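Local coordinates for protein ATP-dependent DNA helicase PIF1 (Candida albicans, PDB 7OTJ) that probably couples ATP hydrolysis to 5'-3' unwinding of duplex and G-quadruplex DNA, so guarding the stability of the nuclear and mitochondrial genomes, at residues A[83-86]-A[87-91]; A[90-93]-A[94-97]; A[268-271]-A[272-275]; A[503-506]-A[507-511]. One frame throughout, in Å; residues are numbered along the deposited sequence.

Overall arrangement
All four contacts are local, each made between residues a few positions apart, and together they sample three regions of this helicase core. Interactions 1 and 2 are neighbours: their centres are about 8 Å apart, they share Arg90 and Asn91, and they lie on consecutive helices 81-90 and 92-100 of the PIF1-like helicase region, with nearest atoms about 6 Å from the bound nucleic acid. Interaction 3 lies at the start of helix 273-279, in the 2B region, its centre about 22 Å from that of interaction 1. Interaction 4, at 503-511, is the most distant, its centre about 36 to 44 Å from the other three, yet its Tyr509 side chain lies about 10 Å from bound ADP and about 9 Å from the tetrafluoroaluminate ion.

Interaction 1 of 4, residues A[83-86]-A[87-91]; sequences NLIK and KIKRN
The amide N of Lys89 donates to Ile85 O at 2.9 Å, the shortest bond in a run of i to i+4 links that makes residues 83-90 regular alpha helix. Its companions run from Lys87 N to Asn83 O, from Ile88 N to Leu84 O and from Arg90 N to Lys86 O, the last at 3.1 Å. Ile85 and Lys89 also meet through their side chains, which run alongside each other in the same direction. The extended aliphatic chain of Lys89 brings CE to 3.7 Å from Ile85 CG2, the branch standing anti to the isoleucine backbone N.

One face of the helix is apolar: Leu84 and Ile88 are buried on Phe74, and Ile85 and Ile88 reach helix 114-128 at Ile123 and Leu127. Lys87 runs out with a fully extended chain, which takes NZ to a hydrogen bond with Phe74 O. Arg90 instead folds back, bent at chi3 (-57°), and its NE makes a long, weak ion pair with Glu431. This bend turns one face of the guanidinium over the helix backbone, with Lys86 O 3.8 Å above its plane, offset toward the rim.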
loop_
_atom_site.group_PDB
_atom_site.type_symbol
_atom_site.label_atom_id
_atom_site.label_comp_id
_atom_site.label_asym_id
_atom_site.label_seq_id
_atom_site.Cartn_x
_atom_site.Cartn_y
_atom_site.Cartn_z
ATOM N N ASN A 83 6.727 -25.876 7.533
ATOM C CA ASN A 83 6.592 -25.933 6.081
ATOM C C ASN A 83 7.022 -24.625 5.429
ATOM O O ASN A 83 7.673 -24.640 4.377
ATOM C CB ASN A 83 5.151 -26.269 5.694
ATOM C CG ASN A 83 4.707 -27.624 6.206
ATOM O OD1 ASN A 83 5.527 -28.505 6.462
ATOM N ND2 ASN A 83 3.397 -27.802 6.352
ATOM N N LEU A 84 6.651 -23.490 6.031
ATOM C CA LEU A 84 7.081 -22.189 5.527
ATOM C C LEU A 84 8.598 -22.102 5.419
ATOM O O LEU A 84 9.127 -21.469 4.498
ATOM C CB LEU A 84 6.550 -21.078 6.427
ATOM C CG LEU A 84 5.032 -20.952 6.522
ATOM C CD1 LEU A 84 4.675 -19.787 7.424
ATOM C CD2 LEU A 84 4.403 -20.787 5.138
ATOM N N ILE A 85 9.315 -22.708 6.369
ATOM C CA ILE A 85 10.772 -22.649 6.350
ATOM C C ILE A 85 11.329 -23.411 5.159
ATOM O O ILE A 85 12.273 -22.956 4.503
ATOM C CB ILE A 85 11.344 -23.182 7.675
ATOM C CG1 ILE A 85 10.991 -22.235 8.814
ATOM C CG2 ILE A 85 12.847 -23.355 7.579
ATOM C CD1 ILE A 85 11.344 -22.772 10.166
ATOM N N LYS A 86 10.758 -24.580 4.856
ATOM C CA LYS A 86 11.234 -25.337 3.703
ATOM C C LYS A 86 10.972 -24.582 2.405
ATOM O O LYS A 86 11.829 -24.553 1.513
ATOM C CB LYS A 86 10.585 -26.726 3.664
ATOM C CG LYS A 86 10.828 -27.581 4.905
ATOM C CD LYS A 86 10.662 -29.075 4.615
ATOM C CE LYS A 86 9.309 -29.395 3.999
ATOM N NZ LYS A 86 8.183 -28.939 4.861
ATOM N N LYS A 87 9.800 -23.952 2.286
ATOM C CA LYS A 87 9.488 -23.182 1.084
ATOM C C LYS A 87 10.482 -22.044 0.895
ATOM O O LYS A 87 10.986 -21.823 -0.212
ATOM C CB LYS A 87 8.059 -22.642 1.154
ATOM C CG LYS A 87 7.650 -21.836 -0.070
ATOM C CD LYS A 87 6.228 -21.323 0.057
ATOM C CE LYS A 87 5.799 -20.587 -1.203
ATOM N NZ LYS A 87 4.381 -20.145 -1.138
ATOM N N ILE A 88 10.764 -21.300 1.965
ATOM C CA ILE A 88 11.704 -20.190 1.867
ATOM C C ILE A 88 13.102 -20.692 1.540
ATOM O O ILE A 88 13.856 -20.025 0.821
ATOM C CB ILE A 88 11.669 -19.365 3.165
ATOM C CG1 ILE A 88 10.286 -18.725 3.317
ATOM C CG2 ILE A 88 12.768 -18.309 3.170
ATOM C CD1 ILE A 88 10.073 -18.001 4.616
ATOM N N LYS A 89 13.465 -21.881 2.028
ATOM C CA LYS A 89 14.791 -22.410 1.731
ATOM C C LYS A 89 14.921 -22.836 0.273
ATOM O O LYS A 89 16.035 -22.860 -0.266
ATOM C CB LYS A 89 15.111 -23.587 2.655
ATOM C CG LYS A 89 15.498 -23.169 4.066
ATOM C CD LYS A 89 15.895 -24.357 4.924
ATOM C CE LYS A 89 16.288 -23.918 6.326
ATOM N NZ LYS A 89 16.706 -25.066 7.183
ATOM N N ARG A 90 13.805 -23.173 -0.382
ATOM C CA ARG A 90 13.848 -23.481 -1.810
ATOM C C ARG A 90 14.044 -22.225 -2.650
ATOM O O ARG A 90 14.666 -22.287 -3.718
ATOM C CB ARG A 90 12.580 -24.221 -2.237
ATOM C CG ARG A 90 12.444 -25.638 -1.679
ATOM C CD ARG A 90 11.291 -26.380 -2.350
ATOM N NE ARG A 90 10.015 -25.685 -2.206
ATOM C CZ ARG A 90 9.109 -25.962 -1.277
ATOM N NH1 ARG A 90 9.307 -26.919 -0.382
ATOM N NH2 ARG A 90 7.974 -25.273 -1.252
ATOM N N ASN A 91 13.481 -21.099 -2.217
ATOM C CA ASN A 91 13.689 -19.800 -2.859
ATOM C C ASN A 91 15.044 -19.275 -2.402
ATOM O O ASN A 91 15.155 -18.561 -1.401
ATOM C CB ASN A 91 12.560 -18.842 -2.493
ATOM C CG ASN A 91 12.610 -17.536 -3.275
ATOM O OD1 ASN A 91 13.600 -17.228 -3.940
ATOM N ND2 ASN A 91 11.536 -16.759 -3.188
#

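Interaction 2 of 4, residues A[90-93]-A[94-97]; sequences RNKK and AFTR
Phe95 N donates to Asn91 O at 2.7 Å, the first main-chain bond of a new helical run, followed by Thr96 N to Lys92 O and Arg97 N to Lys93 O; Asn91 itself is the centre of an inverse gamma turn, where the chain leaves one helix and enters the next.

The Asn91 side chain provides the N-cap. With CG anti to its own backbone N (chi1 -172°), OD1 swings over the first turn and accepts from Ala94 N at 3.2 Å, the donor standing well above the carbonyl plane, while a weak bond from Lys93 N adds to the cap. The same amide rests against the Ala94 methyl, with Asn91 ND2 3.5 Å from Ala94 CB. At the next residue, Lys92 O is gripped twice by Thr96, one turn further along: Thr96 OG1 reaches it at 2.8 Å, nearly in line with the C=O, and Thr96 N comes from above the carbonyl plane at 3.1 Å. The hydroxyl is thereby satisfied within the helix. Lys92 and Phe95 lie side by side, and CD of the lysine, whose chain is bent at chi2, approaches ring atom CD2 to 4.0 Å. Lys93 NZ and Arg97 NH2 are like charges 4.3 Å apart; the arginine also makes a weak hydrogen bond to Ser70 O.

Helix 92-100 thus begins directly after helix 81-90, on which Phe95 packs through Ile88 and Lys89, and it leads into strand 103-107 of the six-stranded parallel sheet.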
loop_
_atom_site.group_PDB
_atom_site.type_symbol
_atom_site.label_atom_id
_atom_site.label_comp_id
_atom_site.label_asym_id
_atom_site.label_seq_id
_atom_site.Cartn_x
_atom_site.Cartn_y
_atom_site.Cartn_z
ATOM N N ARG A 90 13.805 -23.173 -0.382
ATOM C CA ARG A 90 13.848 -23.481 -1.810
ATOM C C ARG A 90 14.044 -22.225 -2.650
ATOM O O ARG A 90 14.666 -22.287 -3.718
ATOM C CB ARG A 90 12.580 -24.221 -2.237
ATOM C CG ARG A 90 12.444 -25.638 -1.679
ATOM C CD ARG A 90 11.291 -26.380 -2.350
ATOM N NE ARG A 90 10.015 -25.685 -2.206
ATOM C CZ ARG A 90 9.109 -25.962 -1.277
ATOM N NH1 ARG A 90 9.307 -26.919 -0.382
ATOM N NH2 ARG A 90 7.974 -25.273 -1.252
ATOM N N ASN A 91 13.481 -21.099 -2.217
ATOM C CA ASN A 91 13.689 -19.800 -2.859
ATOM C C ASN A 91 15.044 -19.275 -2.402
ATOM O O ASN A 91 15.155 -18.561 -1.401
ATOM C CB ASN A 91 12.560 -18.842 -2.493
ATOM C CG ASN A 91 12.610 -17.536 -3.275
ATOM O OD1 ASN A 91 13.600 -17.228 -3.940
ATOM N ND2 ASN A 91 11.536 -16.759 -3.188
ATOM N N LYS A 92 16.095 -19.639 -3.140
ATOM C CA LYS A 92 17.438 -19.234 -2.743
ATOM C C LYS A 92 17.634 -17.726 -2.808
ATOM O O LYS A 92 18.540 -17.201 -2.151
ATOM C CB LYS A 92 18.480 -19.952 -3.597
ATOM C CG LYS A 92 18.737 -21.377 -3.129
ATOM C CD LYS A 92 19.059 -21.404 -1.637
ATOM C CE LYS A 92 19.498 -22.789 -1.164
ATOM N NZ LYS A 92 20.808 -23.212 -1.735
ATOM N N LYS A 93 16.787 -17.012 -3.549
ATOM C CA LYS A 93 16.855 -15.557 -3.518
ATOM C C LYS A 93 16.317 -15.018 -2.198
ATOM O O LYS A 93 16.936 -14.143 -1.579
ATOM C CB LYS A 93 16.081 -14.979 -4.705
ATOM C CG LYS A 93 15.729 -13.504 -4.578
ATOM C CD LYS A 93 14.786 -13.060 -5.695
ATOM C CE LYS A 93 13.478 -13.850 -5.688
ATOM N NZ LYS A 93 12.737 -13.739 -4.398
ATOM N N ALA A 94 15.193 -15.566 -1.724
ATOM C CA ALA A 94 14.634 -15.129 -0.449
ATOM C C ALA A 94 15.426 -15.675 0.729
ATOM O O ALA A 94 15.590 -14.986 1.741
ATOM C CB ALA A 94 13.171 -15.559 -0.338
ATOM N N PHE A 95 15.938 -16.901 0.614
ATOM C CA PHE A 95 16.738 -17.447 1.700
ATOM C C PHE A 95 17.999 -16.624 1.914
ATOM O O PHE A 95 18.377 -16.341 3.057
ATOM C CB PHE A 95 17.084 -18.906 1.419
ATOM C CG PHE A 95 17.967 -19.527 2.464
ATOM C CD1 PHE A 95 17.535 -19.642 3.776
ATOM C CD2 PHE A 95 19.224 -19.999 2.133
ATOM C CE1 PHE A 95 18.344 -20.214 4.738
ATOM C CE2 PHE A 95 20.036 -20.574 3.088
ATOM C CZ PHE A 95 19.596 -20.682 4.393
ATOM N N THR A 96 18.649 -16.204 0.825
ATOM C CA THR A 96 19.821 -15.347 0.964
ATOM C C THR A 96 19.446 -14.015 1.603
ATOM O O THR A 96 20.146 -13.526 2.499
ATOM C CB THR A 96 20.481 -15.127 -0.403
ATOM O OG1 THR A 96 20.956 -16.380 -0.916
ATOM C CG2 THR A 96 21.651 -14.168 -0.289
ATOM N N ARG A 97 18.310 -13.445 1.188
ATOM C CA ARG A 97 17.872 -12.158 1.717
ATOM C C ARG A 97 17.589 -12.241 3.210
ATOM O O ARG A 97 17.879 -11.300 3.958
ATOM C CB ARG A 97 16.638 -11.685 0.951
ATOM C CG ARG A 97 16.142 -10.312 1.351
ATOM C CD ARG A 97 14.996 -9.896 0.471
ATOM N NE ARG A 97 14.029 -10.976 0.343
ATOM C CZ ARG A 97 12.998 -10.963 -0.488
ATOM N NH1 ARG A 97 12.762 -9.927 -1.278
ATOM N NH2 ARG A 97 12.188 -12.018 -0.532
#

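Interaction 3 of 4, residues A[268-271]-A[272-275]; sequences ILPE and PQKT
Glu271 and Thr275 cross obliquely, the carboxylate of the first reaching the hydroxyl and amide of the second. OE1 is the focus: it accepts from Thr275 OG1 at 2.8 Å and from Thr275 N at 3.1 Å. Both donors use its syn side, but they come from opposite faces of the carboxylate plane, each somewhat less than 30° out of it, so that the oxygen is held between them. The glutamate gets there by bending at chi2 (-73°), which curls the chain back over the turn that follows.

Its other oxygen turns to Lys274. That side chain slants across the glutamate, and a bend at chi3 (68°) brings NZ to 3.6 Å from Glu271 OE2 in a salt bridge. The carboxylate therefore serves two successive residues of the helix, one oxygen for each, and this double use would limit its rotation. Nearer the backbone, Lys274 CB faces Leu269 CB at 4.2 Å; both residues also touch Val437 of strand 435-446.

The main chain supports the same geometry. A cis peptide bond joins Glu271 to Pro272, turning the chain sharply, and Lys274 N then donates to Pro270 O at 3.0 Å. Most of these residues are exposed, and the contact lies at the surface, away from the nucleotide site. The arrangement is that of a cis-proline turn leading from strand 259-267 into helix 273-279, with a glutamate two residues ahead of the helix satisfying an amide of its first turn, in the part of the chain that belongs to the 2B region.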
loop_
_atom_site.group_PDB
_atom_site.type_symbol
_atom_site.label_atom_id
_atom_site.label_comp_id
_atom_site.label_asym_id
_atom_site.label_seq_id
_atom_site.Cartn_x
_atom_site.Cartn_y
_atom_site.Cartn_z
ATOM N N ILE A 268 0.563 -23.995 -16.691
ATOM C CA ILE A 268 0.622 -25.450 -16.619
ATOM C C ILE A 268 -0.035 -25.989 -15.351
ATOM O O ILE A 268 0.039 -27.191 -15.083
ATOM C CB ILE A 268 2.070 -25.951 -16.735
ATOM C CG1 ILE A 268 2.916 -25.416 -15.575
ATOM C CG2 ILE A 268 2.666 -25.566 -18.087
ATOM C CD1 ILE A 268 4.365 -25.831 -15.639
ATOM N N LEU A 269 -0.674 -25.132 -14.568
ATOM C CA LEU A 269 -1.421 -25.622 -13.423
ATOM C C LEU A 269 -2.789 -26.143 -13.862
ATOM O O LEU A 269 -3.379 -25.631 -14.815
ATOM C CB LEU A 269 -1.614 -24.522 -12.388
ATOM C CG LEU A 269 -0.445 -24.042 -11.538
ATOM C CD1 LEU A 269 -0.991 -23.045 -10.520
ATOM C CD2 LEU A 269 0.301 -25.203 -10.856
ATOM N N PRO A 270 -3.305 -27.165 -13.188
ATOM C CA PRO A 270 -4.658 -27.645 -13.487
ATOM C C PRO A 270 -5.714 -26.672 -12.976
ATOM O O PRO A 270 -5.428 -25.715 -12.256
ATOM C CB PRO A 270 -4.723 -28.987 -12.755
ATOM C CG PRO A 270 -3.781 -28.824 -11.606
ATOM C CD PRO A 270 -2.672 -27.929 -12.098
ATOM N N GLU A 271 -6.956 -26.912 -13.393
ATOM C CA GLU A 271 -8.063 -26.151 -12.836
ATOM C C GLU A 271 -8.604 -26.841 -11.591
ATOM O O GLU A 271 -8.471 -28.060 -11.434
ATOM C CB GLU A 271 -9.182 -25.996 -13.872
ATOM C CG GLU A 271 -8.819 -25.189 -15.117
ATOM C CD GLU A 271 -8.701 -23.690 -14.866
ATOM O OE1 GLU A 271 -8.883 -23.245 -13.714
ATOM O OE2 GLU A 271 -8.427 -22.950 -15.835
ATOM N N PRO A 272 -9.265 -26.098 -10.692
ATOM C CA PRO A 272 -9.524 -24.652 -10.686
ATOM C C PRO A 272 -8.322 -23.828 -10.211
ATOM O O PRO A 272 -8.405 -22.596 -10.166
ATOM C CB PRO A 272 -10.693 -24.523 -9.714
ATOM C CG PRO A 272 -10.440 -25.609 -8.722
ATOM C CD PRO A 272 -9.792 -26.748 -9.478
ATOM N N GLN A 273 -7.243 -24.515 -9.821
ATOM C CA GLN A 273 -6.077 -23.838 -9.254
ATOM C C GLN A 273 -5.589 -22.692 -10.134
ATOM O O GLN A 273 -5.190 -21.637 -9.625
ATOM C CB GLN A 273 -4.950 -24.846 -9.021
ATOM C CG GLN A 273 -5.104 -25.671 -7.750
ATOM C CD GLN A 273 -6.165 -26.747 -7.865
ATOM O OE1 GLN A 273 -6.399 -27.295 -8.942
ATOM N NE2 GLN A 273 -6.819 -27.054 -6.749
ATOM N N LYS A 274 -5.611 -22.880 -11.457
ATOM C CA LYS A 274 -5.129 -21.842 -12.365
ATOM C C LYS A 274 -6.052 -20.630 -12.362
ATOM O O LYS A 274 -5.586 -19.484 -12.367
ATOM C CB LYS A 274 -4.991 -22.399 -13.780
ATOM C CG LYS A 274 -4.191 -21.511 -14.714
ATOM C CD LYS A 274 -4.192 -22.064 -16.128
ATOM C CE LYS A 274 -5.579 -21.984 -16.729
ATOM N NZ LYS A 274 -5.633 -22.618 -18.068
ATOM N N THR A 275 -7.364 -20.862 -12.340
ATOM C CA THR A 275 -8.294 -19.742 -12.295
ATOM C C THR A 275 -8.206 -19.022 -10.957
ATOM O O THR A 275 -8.225 -17.787 -10.907
ATOM C CB THR A 275 -9.716 -20.236 -12.549
ATOM O OG1 THR A 275 -9.845 -20.636 -13.918
ATOM C CG2 THR A 275 -10.728 -19.148 -12.239
#

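Interaction 4 of 4, residues A[503-506]-A[507-511]; sequences RKVI and EFYKN
Tyr509 N donates to Val505 O at 3.2 Å, one of four successive i to i+4 bonds that keep the backbone helical; the others link Glu507 N to Arg503 O, Phe508 N to Lys504 O and Lys510 N to Ile506 O. On one side, Val505 and Tyr509 lie alongside each other, and CG1 of the valine, anti to its backbone N, touches ring atom CE2 at 4.0 Å. On another, Lys504 and Glu507 point the same way. Here the glutamate CG takes the crowded position between its backbone N and carbonyl carbon (chi1 69°), which lays the extended side chain back along Lys504; Glu507 OE2 comes to 3.6 Å from Lys504 CG and makes a long salt bridge with Lys504 NZ.

This is helix 503-511, near the C-terminus, packed on loop residues Phe145, Tyr146 and Phe169, close to the P-loop without touching it. Tyr509 OH is hydrogen-bonded to Thr24 OG1 and Phe145 N, its ring stacks with Tyr146, and its side chain is about 6 Å from Gly25, a predicted ATP-site residue. Phe508 stacks on Phe171 and places CD2 over the centre of the Tyr509 ring, 3.8 Å above its plane. Farther along, Glu507 O accepts from Asn511 N and Asn511 ND2, the latter at 2.9 Å, from opposite faces of the carbonyl plane.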
loop_
_atom_site.group_PDB
_atom_site.type_symbol
_atom_site.label_atom_id
_atom_site.label_comp_id
_atom_site.label_asym_id
_atom_site.label_seq_id
_atom_site.Cartn_x
_atom_site.Cartn_y
_atom_site.Cartn_z
ATOM N N ARG A 503 -11.364 -2.240 20.973
ATOM C CA ARG A 503 -11.117 -2.139 22.408
ATOM C C ARG A 503 -9.638 -2.322 22.734
ATOM O O ARG A 503 -9.094 -1.623 23.598
ATOM C CB ARG A 503 -11.951 -3.178 23.160
ATOM C CG ARG A 503 -13.300 -3.504 22.538
ATOM C CD ARG A 503 -14.406 -2.616 23.083
ATOM N NE ARG A 503 -15.723 -3.216 22.893
ATOM C CZ ARG A 503 -16.865 -2.649 23.257
ATOM N NH1 ARG A 503 -16.893 -1.458 23.833
ATOM N NH2 ARG A 503 -18.009 -3.293 23.038
ATOM N N LYS A 504 -8.973 -3.267 22.062
ATOM C CA LYS A 504 -7.579 -3.556 22.382
ATOM C C LYS A 504 -6.632 -2.461 21.909
ATOM O O LYS A 504 -5.552 -2.298 22.492
ATOM C CB LYS A 504 -7.171 -4.904 21.782
ATOM C CG LYS A 504 -7.678 -6.095 22.582
ATOM C CD LYS A 504 -7.182 -7.413 22.020
ATOM C CE LYS A 504 -7.485 -8.561 22.976
ATOM N NZ LYS A 504 -6.916 -8.356 24.346
ATOM N N VAL A 505 -7.015 -1.699 20.881
ATOM C CA VAL A 505 -6.178 -0.591 20.433
ATOM C C VAL A 505 -6.198 0.536 21.456
ATOM O O VAL A 505 -5.157 1.126 21.771
ATOM C CB VAL A 505 -6.642 -0.096 19.050
ATOM C CG1 VAL A 505 -5.864 1.145 18.642
ATOM C CG2 VAL A 505 -6.502 -1.187 18.003
ATOM N N ILE A 506 -7.382 0.857 21.985
ATOM C CA ILE A 506 -7.507 1.954 22.942
ATOM C C ILE A 506 -6.725 1.656 24.216
ATOM O O ILE A 506 -6.035 2.531 24.754
ATOM C CB ILE A 506 -8.991 2.250 23.232
ATOM C CG1 ILE A 506 -9.760 2.443 21.923
ATOM C CG2 ILE A 506 -9.119 3.500 24.077
ATOM C CD1 ILE A 506 -11.219 2.813 22.114
ATOM N N GLU A 507 -6.842 0.429 24.740
ATOM C CA GLU A 507 -6.084 0.056 25.936
ATOM C C GLU A 507 -4.581 0.045 25.675
ATOM O O GLU A 507 -3.796 0.333 26.587
ATOM C CB GLU A 507 -6.550 -1.300 26.472
ATOM C CG GLU A 507 -6.203 -2.490 25.596
ATOM C CD GLU A 507 -6.683 -3.803 26.186
ATOM O OE1 GLU A 507 -7.430 -3.767 27.185
ATOM O OE2 GLU A 507 -6.312 -4.869 25.650
ATOM N N PHE A 508 -4.166 -0.301 24.454
ATOM C CA PHE A 508 -2.754 -0.227 24.088
ATOM C C PHE A 508 -2.210 1.181 24.290
ATOM O O PHE A 508 -1.214 1.375 24.996
ATOM C CB PHE A 508 -2.566 -0.683 22.638
ATOM C CG PHE A 508 -1.172 -0.472 22.099
ATOM C CD1 PHE A 508 -0.162 -1.385 22.362
ATOM C CD2 PHE A 508 -0.877 0.631 21.304
ATOM C CE1 PHE A 508 1.115 -1.196 21.859
ATOM C CE2 PHE A 508 0.406 0.824 20.803
ATOM C CZ PHE A 508 1.400 -0.096 21.082
ATOM N N TYR A 509 -2.861 2.185 23.688
ATOM C CA TYR A 509 -2.324 3.540 23.760
ATOM C C TYR A 509 -2.491 4.164 25.138
ATOM O O TYR A 509 -1.711 5.055 25.493
ATOM C CB TYR A 509 -2.976 4.438 22.702
ATOM C CG TYR A 509 -2.419 4.238 21.309
ATOM C CD1 TYR A 509 -1.110 4.591 21.008
ATOM C CD2 TYR A 509 -3.199 3.691 20.295
ATOM C CE1 TYR A 509 -0.589 4.401 19.738
ATOM C CE2 TYR A 509 -2.685 3.498 19.022
ATOM C CZ TYR A 509 -1.377 3.855 18.751
ATOM O OH TYR A 509 -0.852 3.667 17.490
ATOM N N LYS A 510 -3.452 3.700 25.938
ATOM C CA LYS A 510 -3.565 4.233 27.291
ATOM C C LYS A 510 -2.494 3.652 28.209
ATOM O O LYS A 510 -2.075 4.319 29.162
ATOM C CB LYS A 510 -4.970 3.990 27.855
ATOM C CG LYS A 510 -5.241 2.577 28.341
ATOM C CD LYS A 510 -6.590 2.470 29.054
ATOM C CE LYS A 510 -6.918 1.028 29.428
ATOM N NZ LYS A 510 -5.860 0.393 30.269
ATOM N N ASN A 511 -2.032 2.427 27.938
ATOM C CA ASN A 511 -0.921 1.863 28.698
ATOM C C ASN A 511 0.399 2.567 28.421
ATOM O O ASN A 511 1.345 2.408 29.199
ATOM C CB ASN A 511 -0.773 0.373 28.402
ATOM C CG ASN A 511 -1.543 -0.484 29.374
ATOM O OD1 ASN A 511 -1.071 -0.768 30.473
ATOM N ND2 ASN A 511 -2.744 -0.886 28.985
#